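Local structure of conserved protein (Methanothermobacter thermautotrophicus, 1I36) at residues 6-11 against 42-47; 168-173 against 210-215. The protein is of unknown function but binds NADP and resembles 3-hydroxyacid dehydrogenases in structure, which suggests an oxidoreductase. The protein carries 1 engineered substitution. All coordinates share one frame; numbering follows the deposited sequence.

Interaction 1: residues 6-11 against 42-47. With NAP (NADP nicotinamide-adenine-dinucleotide phosphate), chain C.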
ATOM      1  N   ILE A   6      -1.210 -37.138   3.947  1.00 19.78           N
ATOM      2  CA  ILE A   6      -2.422 -37.451   3.200  1.00 17.44           C
ATOM      3  C   ILE A   6      -2.241 -36.540   1.991  1.00 19.45           C
ATOM      4  O   ILE A   6      -2.179 -35.310   2.130  1.00 19.42           O
ATOM      5  CB  ILE A   6      -3.687 -37.086   3.957  1.00 16.34           C
ATOM      6  CG1 ILE A   6      -3.728 -37.811   5.305  1.00 15.44           C
ATOM      7  CG2 ILE A   6      -4.906 -37.493   3.119  1.00 17.05           C
ATOM      8  CD1 ILE A   6      -4.789 -37.216   6.263  1.00 14.71           C
ATOM      9  N   GLY A   7      -2.135 -37.158   0.819  1.00 19.63           N
ATOM     10  CA  GLY A   7      -1.866 -36.455  -0.415  1.00 18.34           C
ATOM     11  C   GLY A   7      -0.350 -36.501  -0.571  1.00 23.93           C
ATOM     12  O   GLY A   7       0.370 -36.625   0.427  1.00 21.04           O
ATOM     13  N   PHE A   8       0.160 -36.556  -1.801  1.00 22.36           N
ATOM     14  CA  PHE A   8       1.613 -36.553  -1.944  1.00 22.80           C
ATOM     15  C   PHE A   8       2.004 -35.858  -3.212  1.00 22.49           C
ATOM     16  O   PHE A   8       2.509 -36.462  -4.160  1.00 25.17           O
ATOM     17  CB  PHE A   8       2.235 -37.956  -1.813  1.00 24.85           C
ATOM     18  CG  PHE A   8       3.656 -37.936  -1.325  1.00 20.87           C
ATOM     19  CD1 PHE A   8       3.938 -37.980   0.030  1.00 23.89           C
ATOM     20  CD2 PHE A   8       4.707 -37.813  -2.223  1.00 26.88           C
ATOM     21  CE1 PHE A   8       5.262 -37.891   0.501  1.00 22.94           C
ATOM     22  CE2 PHE A   8       6.029 -37.725  -1.778  1.00 25.70           C
ATOM     23  CZ  PHE A   8       6.301 -37.762  -0.412  1.00 25.87           C
ATOM     24  N   GLY A   9       1.688 -34.572  -3.224  1.00 20.65           N
ATOM     25  CA  GLY A   9       1.966 -33.705  -4.345  1.00 22.21           C
ATOM     26  C   GLY A   9       3.202 -32.877  -4.101  1.00 22.00           C
ATOM     27  O   GLY A   9       4.106 -33.324  -3.403  1.00 19.96           O
ATOM     28  N   GLU A  10       3.228 -31.671  -4.657  1.00 23.05           N
ATOM     29  CA  GLU A  10       4.382 -30.791  -4.541  1.00 25.22           C
ATOM     30  C   GLU A  10       4.748 -30.395  -3.116  1.00 25.09           C
ATOM     31  O   GLU A  10       5.926 -30.391  -2.759  1.00 23.17           O
ATOM     32  CB  GLU A  10       4.200 -29.531  -5.392  1.00 27.31           C
ATOM     33  CG  GLU A  10       5.381 -28.583  -5.271  1.00 33.12           C
ATOM     34  CD  GLU A  10       5.417 -27.506  -6.346  1.00 38.56           C
ATOM     35  OE1 GLU A  10       4.376 -26.887  -6.630  1.00 39.87           O
ATOM     36  OE2 GLU A  10       6.512 -27.270  -6.900  1.00 43.04           O
ATOM     37  N   VAL A  11       3.756 -29.984  -2.332  1.00 21.79           N
ATOM     38  CA  VAL A  11       4.013 -29.607  -0.934  1.00 19.41           C
ATOM     39  C   VAL A  11       4.539 -30.789  -0.126  1.00 19.23           C
ATOM     40  O   VAL A  11       5.599 -30.700   0.494  1.00 19.72           O
ATOM     41  CB  VAL A  11       2.750 -29.073  -0.276  1.00 17.95           C
ATOM     42  CG1 VAL A  11       2.959 -28.902   1.232  1.00 17.51           C
ATOM     43  CG2 VAL A  11       2.391 -27.754  -0.941  1.00 19.42           C
ATOM     44  N   ARG A  42       7.942 -42.413  -4.588  1.00 37.44           N
ATOM     45  CA  ARG A  42       9.068 -43.323  -4.751  1.00 37.14           C
ATOM     46  C   ARG A  42      10.393 -42.597  -4.983  1.00 36.75           C
ATOM     47  O   ARG A  42      11.451 -43.133  -4.646  1.00 37.11           O
ATOM     48  CB  ARG A  42       8.748 -44.371  -5.829  1.00 38.73           C
ATOM     49  CG  ARG A  42       7.539 -45.195  -5.415  1.00 39.01           C
ATOM     50  CD  ARG A  42       7.254 -46.401  -6.280  1.00 40.59           C
ATOM     51  NE  ARG A  42       6.191 -47.186  -5.656  1.00 41.85           N
ATOM     52  CZ  ARG A  42       5.309 -47.940  -6.306  1.00 43.69           C
ATOM     53  NH1 ARG A  42       5.351 -48.037  -7.629  1.00 43.63           N
ATOM     54  NH2 ARG A  42       4.343 -48.546  -5.630  1.00 43.43           N
ATOM     55  N   THR A  43      10.333 -41.381  -5.535  1.00 35.49           N
ATOM     56  CA  THR A  43      11.534 -40.568  -5.749  1.00 36.65           C
ATOM     57  C   THR A  43      12.073 -40.155  -4.365  1.00 37.89           C
ATOM     58  O   THR A  43      13.291 -40.131  -4.134  1.00 36.98           O
ATOM     59  CB  THR A  43      11.222 -39.281  -6.551  1.00 37.35           C
ATOM     60  OG1 THR A  43      10.857 -39.630  -7.888  1.00 40.56           O
ATOM     61  CG2 THR A  43      12.442 -38.359  -6.603  1.00 38.31           C
ATOM     62  N   VAL A  44      11.151 -39.815  -3.457  1.00 36.57           N
ATOM     63  CA  VAL A  44      11.499 -39.410  -2.100  1.00 33.10           C
ATOM     64  C   VAL A  44      11.883 -40.628  -1.264  1.00 34.16           C
ATOM     65  O   VAL A  44      12.788 -40.544  -0.429  1.00 32.85           O
ATOM     66  CB  VAL A  44      10.321 -38.634  -1.411  1.00 32.84           C
ATOM     67  CG1 VAL A  44      10.623 -38.367   0.077  1.00 32.09           C
ATOM     68  CG2 VAL A  44      10.080 -37.317  -2.125  1.00 30.43           C
ATOM     69  N   GLY A  45      11.228 -41.767  -1.514  1.00 35.03           N
ATOM     70  CA  GLY A  45      11.511 -42.976  -0.750  1.00 34.31           C
ATOM     71  C   GLY A  45      10.663 -43.106   0.508  1.00 36.32           C
ATOM     72  O   GLY A  45      11.126 -43.577   1.555  1.00 35.69           O
ATOM     73  N   VAL A  46       9.400 -42.710   0.406  1.00 35.89           N
ATOM     74  CA  VAL A  46       8.496 -42.782   1.541  1.00 37.15           C
ATOM     75  C   VAL A  46       8.032 -44.199   1.804  1.00 36.15           C
ATOM     76  O   VAL A  46       8.043 -45.039   0.918  1.00 37.30           O
ATOM     77  CB  VAL A  46       7.248 -41.881   1.338  1.00 40.35           C
ATOM     78  CG1 VAL A  46       7.671 -40.421   1.200  1.00 42.72           C
ATOM     79  CG2 VAL A  46       6.477 -42.325   0.118  1.00 41.25           C
ATOM     80  N   THR A  47       7.647 -44.479   3.042  1.00 35.30           N
ATOM     81  CA  THR A  47       7.163 -45.801   3.371  1.00 35.27           C
ATOM     82  C   THR A  47       5.715 -45.893   2.894  1.00 36.44           C
ATOM     83  O   THR A  47       4.885 -45.077   3.274  1.00 36.00           O
ATOM     84  CB  THR A  47       7.258 -46.059   4.880  1.00 35.29           C
ATOM     85  OG1 THR A  47       8.643 -46.111   5.259  1.00 35.95           O
ATOM     86  CG2 THR A  47       6.575 -47.365   5.250  1.00 34.91           C
TER
HETATM   87  PA  NAP C1350      -0.614 -31.213  -5.936  1.00 29.01           P
HETATM   88  O1A NAP C1350      -1.912 -30.643  -6.250  1.00 30.67           O
HETATM   89  O2A NAP C1350       0.762 -30.774  -6.044  1.00 26.74           O
HETATM   90  O5B NAP C1350      -0.752 -32.376  -4.745  1.00 26.77           O
HETATM   91  C5B NAP C1350      -2.015 -32.829  -3.978  1.00 26.59           C
HETATM   92  C4B NAP C1350      -1.832 -34.265  -4.143  1.00 31.01           C
HETATM   93  O4B NAP C1350      -3.111 -34.688  -3.245  1.00 29.38           O
HETATM   94  C3B NAP C1350      -2.328 -35.022  -4.988  1.00 33.10           C
HETATM   95  O3B NAP C1350      -1.038 -35.467  -5.044  1.00 32.72           O
HETATM   96  C2B NAP C1350      -3.285 -36.133  -5.176  1.00 29.18           C
HETATM   97  O2B NAP C1350      -3.200 -37.343  -5.514  1.00 29.84           O
HETATM   98  C1B NAP C1350      -3.680 -35.910  -3.844  1.00 29.40           C
HETATM   99  N9A NAP C1350      -5.146 -35.987  -3.682  1.00 29.95           N
HETATM  100  C8A NAP C1350      -6.286 -35.492  -4.322  1.00 29.59           C
HETATM  101  N7A NAP C1350      -7.390 -35.952  -3.775  1.00 33.26           N
HETATM  102  C5A NAP C1350      -6.985 -36.771  -2.739  1.00 31.73           C
HETATM  103  C6A NAP C1350      -7.696 -37.559  -1.776  1.00 34.19           C
HETATM  104  N6A NAP C1350      -9.029 -37.615  -1.755  1.00 36.47           N
HETATM  105  N1A NAP C1350      -6.957 -38.282  -0.849  1.00 35.71           N
HETATM  106  C2A NAP C1350      -5.594 -38.243  -0.860  1.00 33.62           C
HETATM  107  N3A NAP C1350      -4.860 -37.531  -1.739  1.00 32.93           N
HETATM  108  C4A NAP C1350      -5.625 -36.803  -2.657  1.00 32.04           C
HETATM  109  O3  NAP C1350      -0.818 -30.007  -4.801  1.00 25.12           O
HETATM  110  PN  NAP C1350       0.236 -29.103  -3.820  1.00 24.55           P
HETATM  111  O1N NAP C1350       0.843 -28.012  -4.653  1.00 22.76           O
HETATM  112  O2N NAP C1350       1.111 -30.131  -3.247  1.00 21.10           O
HETATM  113  O5D NAP C1350      -0.524 -28.437  -2.601  1.00 25.47           O
HETATM  114  C5D NAP C1350      -1.186 -29.237  -1.589  1.00 25.55           C
HETATM  115  C4D NAP C1350      -2.016 -28.310  -0.720  1.00 21.70           C
HETATM  116  O4D NAP C1350      -1.304 -27.195  -0.102  1.00 23.77           O
HETATM  117  C3D NAP C1350      -3.200 -27.631  -1.454  1.00 24.37           C
HETATM  118  O3D NAP C1350      -4.441 -27.531  -0.685  1.00 22.99           O
HETATM  119  C2D NAP C1350      -2.708 -26.275  -1.833  1.00 22.70           C
HETATM  120  O2D NAP C1350      -3.731 -25.337  -2.005  1.00 21.42           O
HETATM  121  C1D NAP C1350      -1.739 -25.957  -0.673  1.00 23.93           C
HETATM  122  N1N NAP C1350      -0.663 -25.015  -1.022  1.00 26.91           N
HETATM  123  C2N NAP C1350       0.246 -25.327  -2.042  1.00 31.01           C
HETATM  124  C3N NAP C1350       1.263 -24.346  -2.294  1.00 31.01           C
HETATM  125  C7N NAP C1350       2.275 -24.542  -3.320  1.00 35.19           C
HETATM  126  O7N NAP C1350       3.156 -23.685  -3.519  1.00 41.16           O
HETATM  127  N7N NAP C1350       2.304 -25.660  -4.091  1.00 32.67           N
HETATM  128  C4N NAP C1350       1.293 -23.162  -1.524  1.00 30.86           C
HETATM  129  C5N NAP C1350       0.400 -22.883  -0.546  1.00 30.93           C
HETATM  130  C6N NAP C1350      -0.576 -23.810  -0.293  1.00 29.24           C
HETATM  131  P2B NAP C1350      -3.474 -37.568  -7.139  1.00 30.68           P
HETATM  132  O1X NAP C1350      -2.309 -37.045  -7.930  1.00 31.35           O
HETATM  133  O2X NAP C1350      -3.589 -39.001  -7.154  1.00 26.78           O
HETATM  134  O3X NAP C1350      -4.657 -36.796  -7.458  1.00 33.56           O
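Phe8 reaches out of the dinucleotide-binding loop and sets its ring against two valines of segment 42-47. The contact is wholly apolar. Phe8 leaves its backbone toward segment 42-47. Its CG is anti to the backbone N (chi1 -153°), which carries the ring away from NADP. Val44, in helix 35-44, comes first. Its CG2 lies at the ring edge, near the ring plane, 4.1 Å from Phe8 CE2. Gly45 then ends the helix with a positive phi of 89°. This turn brings Val46 round to the same ring. The Phe8 and Val46 side chains come at each other from opposite directions. Val46 CG1 stands oblique to the ring, 3.4 Å from Phe8 CZ and 3.6 Å from Phe8 CE1.

The backbone of segment 6-11 meanwhile serves NADP. Gly9 is the N-cap of helix 10-21. Gly7 and Gly9 have no side chain, and the cofactor lies directly against them: Gly7 CA is 3.4 Å from NADP N3A, and Gly9 CA is 3.1 Å from NADP O5B. The amides of the first helical turn hold the diphosphate. Glu10 N donates to NADP O2A at 3.0 Å. Val11 N donates to NADP O2N at 2.8 Å, a nearly straight bond (170°). The helix N-terminus probably adds a favourable dipole for these phosphate oxygens. Val11 CG2 also touches the nicotinamide at C2N, 3.4 Å away. Glu10 OE1 takes a weak bond from the carboxamide N7N, while OE2 pairs with Arg117.

Gly7 and Gly9 fit the glycine-rich turn of a Rossmann fold. Phe8 sits between helices 10-21 and 35-44, against Ala16 and Ala41, and also touches Thr28 of strand 25-28. Ile6 ends strand 2-6, beside strand 59-62. Thr47 begins the outermost strand 47-48, hydrogen-bonded to strand 25-28.

Interaction 2: residues 168-173 against 210-215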
ATOM      1  N   GLY A 168      -3.835  -5.727  -3.029  1.00 19.71           N
ATOM      2  CA  GLY A 168      -4.507  -4.439  -3.113  1.00 22.30           C
ATOM      3  C   GLY A 168      -3.519  -3.323  -3.486  1.00 21.48           C
ATOM      4  O   GLY A 168      -3.853  -2.475  -4.293  1.00 22.49           O
ATOM      5  N   VAL A 169      -2.338  -3.317  -2.867  1.00 19.69           N
ATOM      6  CA  VAL A 169      -1.279  -2.333  -3.137  1.00 18.95           C
ATOM      7  C   VAL A 169      -0.826  -2.428  -4.604  1.00 20.49           C
ATOM      8  O   VAL A 169      -0.550  -1.402  -5.248  1.00 17.25           O
ATOM      9  CB  VAL A 169      -0.071  -2.560  -2.189  1.00 22.00           C
ATOM     10  CG1 VAL A 169       1.145  -1.730  -2.624  1.00 24.46           C
ATOM     11  CG2 VAL A 169      -0.474  -2.206  -0.757  1.00 19.14           C
ATOM     12  N   SER A 170      -0.712  -3.652  -5.124  1.00 18.96           N
ATOM     13  CA  SER A 170      -0.332  -3.862  -6.535  1.00 20.92           C
ATOM     14  C   SER A 170      -1.349  -3.215  -7.463  1.00 21.33           C
ATOM     15  O   SER A 170      -0.986  -2.612  -8.487  1.00 21.96           O
ATOM     16  CB  SER A 170      -0.268  -5.361  -6.877  1.00 25.57           C
ATOM     17  OG  SER A 170       0.882  -5.921  -6.274  1.00 33.40           O
ATOM     18  N   ALA A 171      -2.628  -3.366  -7.138  1.00 19.26           N
ATOM     19  CA  ALA A 171      -3.672  -2.767  -7.957  1.00 21.16           C
ATOM     20  C   ALA A 171      -3.652  -1.229  -7.857  1.00 21.45           C
ATOM     21  O   ALA A 171      -3.911  -0.535  -8.849  1.00 19.99           O
ATOM     22  CB  ALA A 171      -5.027  -3.286  -7.536  1.00 23.73           C
ATOM     23  N   LEU A 172      -3.446  -0.721  -6.642  1.00 19.44           N
ATOM     24  CA  LEU A 172      -3.411   0.726  -6.400  1.00 20.05           C
ATOM     25  C   LEU A 172      -2.216   1.325  -7.142  1.00 21.32           C
ATOM     26  O   LEU A 172      -2.323   2.381  -7.789  1.00 19.91           O
ATOM     27  CB  LEU A 172      -3.295   1.032  -4.903  1.00 18.17           C
ATOM     28  CG  LEU A 172      -4.509   0.721  -4.024  1.00 21.93           C
ATOM     29  CD1 LEU A 172      -4.104   0.728  -2.540  1.00 24.48           C
ATOM     30  CD2 LEU A 172      -5.656   1.742  -4.262  1.00 20.96           C
ATOM     31  N   LEU A 173      -1.096   0.617  -7.090  1.00 16.76           N
ATOM     32  CA  LEU A 173       0.112   1.071  -7.765  1.00 20.83           C
ATOM     33  C   LEU A 173      -0.116   1.133  -9.263  1.00 22.58           C
ATOM     34  O   LEU A 173       0.193   2.143  -9.907  1.00 23.51           O
ATOM     35  CB  LEU A 173       1.265   0.139  -7.493  1.00 23.17           C
ATOM     36  CG  LEU A 173       2.564   0.635  -8.124  1.00 28.51           C
ATOM     37  CD1 LEU A 173       3.066   1.873  -7.353  1.00 26.31           C
ATOM     38  CD2 LEU A 173       3.599  -0.476  -8.073  1.00 30.84           C
ATOM     39  N   LYS A 210       5.295  -5.839 -12.413  1.00 46.55           N
ATOM     40  CA  LYS A 210       5.569  -6.814 -13.461  1.00 45.92           C
ATOM     41  C   LYS A 210       4.950  -8.176 -13.148  1.00 44.21           C
ATOM     42  O   LYS A 210       4.269  -8.749 -13.986  1.00 42.76           O
ATOM     43  CB  LYS A 210       7.077  -6.961 -13.658  1.00 48.93           C
ATOM     44  CG  LYS A 210       7.707  -5.902 -14.552  1.00 52.19           C
ATOM     45  CD  LYS A 210       7.215  -6.034 -15.995  1.00 55.19           C
ATOM     46  CE  LYS A 210       7.693  -7.334 -16.660  1.00 55.31           C
ATOM     47  NZ  LYS A 210       9.171  -7.381 -16.821  1.00 56.12           N
ATOM     48  N   SER A 211       5.168  -8.679 -11.936  1.00 44.78           N
ATOM     49  CA  SER A 211       4.626  -9.970 -11.531  1.00 46.81           C
ATOM     50  C   SER A 211       3.100  -9.982 -11.578  1.00 47.55           C
ATOM     51  O   SER A 211       2.495 -10.967 -12.016  1.00 46.61           O
ATOM     52  CB  SER A 211       5.086 -10.319 -10.121  1.00 49.40           C
ATOM     53  OG  SER A 211       6.475 -10.090  -9.971  1.00 52.13           O
ATOM     54  N   SER A 212       2.486  -8.877 -11.146  1.00 46.84           N
ATOM     55  CA  SER A 212       1.028  -8.746 -11.135  1.00 47.40           C
ATOM     56  C   SER A 212       0.426  -8.813 -12.530  1.00 46.75           C
ATOM     57  O   SER A 212      -0.707  -9.276 -12.712  1.00 46.58           O
ATOM     58  CB  SER A 212       0.598  -7.437 -10.442  1.00 48.20           C
ATOM     59  OG  SER A 212       0.601  -7.591  -9.029  1.00 50.08           O
ATOM     60  N   CYS A 213       1.166  -8.321 -13.516  1.00 45.92           N
ATOM     61  CA  CYS A 213       0.677  -8.349 -14.889  1.00 47.69           C
ATOM     62  C   CYS A 213       0.922  -9.720 -15.524  1.00 45.35           C
ATOM     63  O   CYS A 213       0.045 -10.273 -16.188  1.00 45.69           O
ATOM     64  CB  CYS A 213       1.332  -7.224 -15.689  1.00 50.71           C
ATOM     65  SG  CYS A 213       1.035  -5.611 -14.902  1.00 57.54           S
ATOM     66  N   ILE A 214       2.098 -10.284 -15.262  1.00 44.39           N
ATOM     67  CA  ILE A 214       2.485 -11.594 -15.780  1.00 44.70           C
ATOM     68  C   ILE A 214       1.491 -12.656 -15.288  1.00 45.37           C
ATOM     69  O   ILE A 214       0.942 -13.429 -16.082  1.00 46.43           O
ATOM     70  CB  ILE A 214       3.935 -11.954 -15.316  1.00 45.71           C
ATOM     71  CG1 ILE A 214       4.958 -11.043 -16.017  1.00 45.84           C
ATOM     72  CG2 ILE A 214       4.248 -13.429 -15.582  1.00 46.51           C
ATOM     73  CD1 ILE A 214       6.375 -11.080 -15.417  1.00 45.38           C
ATOM     74  N   HIS A 215       1.187 -12.617 -13.994  1.00 43.83           N
ATOM     75  CA  HIS A 215       0.274 -13.575 -13.377  1.00 42.73           C
ATOM     76  C   HIS A 215      -1.103 -13.009 -13.105  1.00 40.59           C
ATOM     77  O   HIS A 215      -1.768 -13.411 -12.142  1.00 40.43           O
ATOM     78  CB  HIS A 215       0.872 -14.079 -12.066  1.00 44.26           C
ATOM     79  CG  HIS A 215       2.220 -14.713 -12.218  1.00 47.01           C
ATOM     80  ND1 HIS A 215       2.421 -15.878 -12.930  1.00 47.46           N
ATOM     81  CD2 HIS A 215       3.427 -14.377 -11.701  1.00 48.71           C
ATOM     82  CE1 HIS A 215       3.689 -16.238 -12.837  1.00 47.73           C
ATOM     83  NE2 HIS A 215       4.322 -15.344 -12.097  1.00 49.26           N
TER
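Ser170 and Ser212 meet where helices 154-182 and 202-214 face each other, and this one pair makes the whole contact between the segments. Their CA atoms are 6.8 Å apart, so the helices come close here.

The polar part is a weak hydrogen bond between the two hydroxyls, with Ser170 OG 3.2 Å from Ser212 OG. Each hydroxyl also has a carbonyl of its own helix as a partner. Ser170 OG is bonded to Thr166 O, and Ser212 OG is weakly bonded to Arg208 O. Both hydroxyls lie beside their own backbone N (chi1 -73° and -81°), which lets each approach a carbonyl of the preceding helical turn.

The rest is van der Waals packing. Ser170 CB stands 3.2 Å from Ser212 OG. Around the pair, Leu173 packs on Ala205 and Leu209, and Phe246 of helix 238-249 touches Ser212. Val169 and Leu173 meet Tyr165 of the second subunit, so helix 154-182 also faces the dimer partner.

The small serines permit close helix packing. Ser170 OG is held by a carbonyl of its own helix, whereas both of these bonds of Ser212 OG are weak. The polar link between the helices is probably secondary.

Interaction 1 is complete early in the chain, well before the helices of interaction 2 begin. Their centres are 34 Å apart, on either side of the middle of the molecule, and even their nearest atoms are about 12 Å from each other. They share no helix or strand. Interaction 1 belongs to the N-terminal nucleotide-binding part, built round the eight-stranded sheet, and includes part of the NADP site. Interaction 2 belongs to the helical part that follows and lies away from the NADP site. Helix 154-182 leads from the sheet into that part and takes part in the subunit interface. The two contacts thus mark separate roles, cofactor binding and helical packing beside the dimer partner.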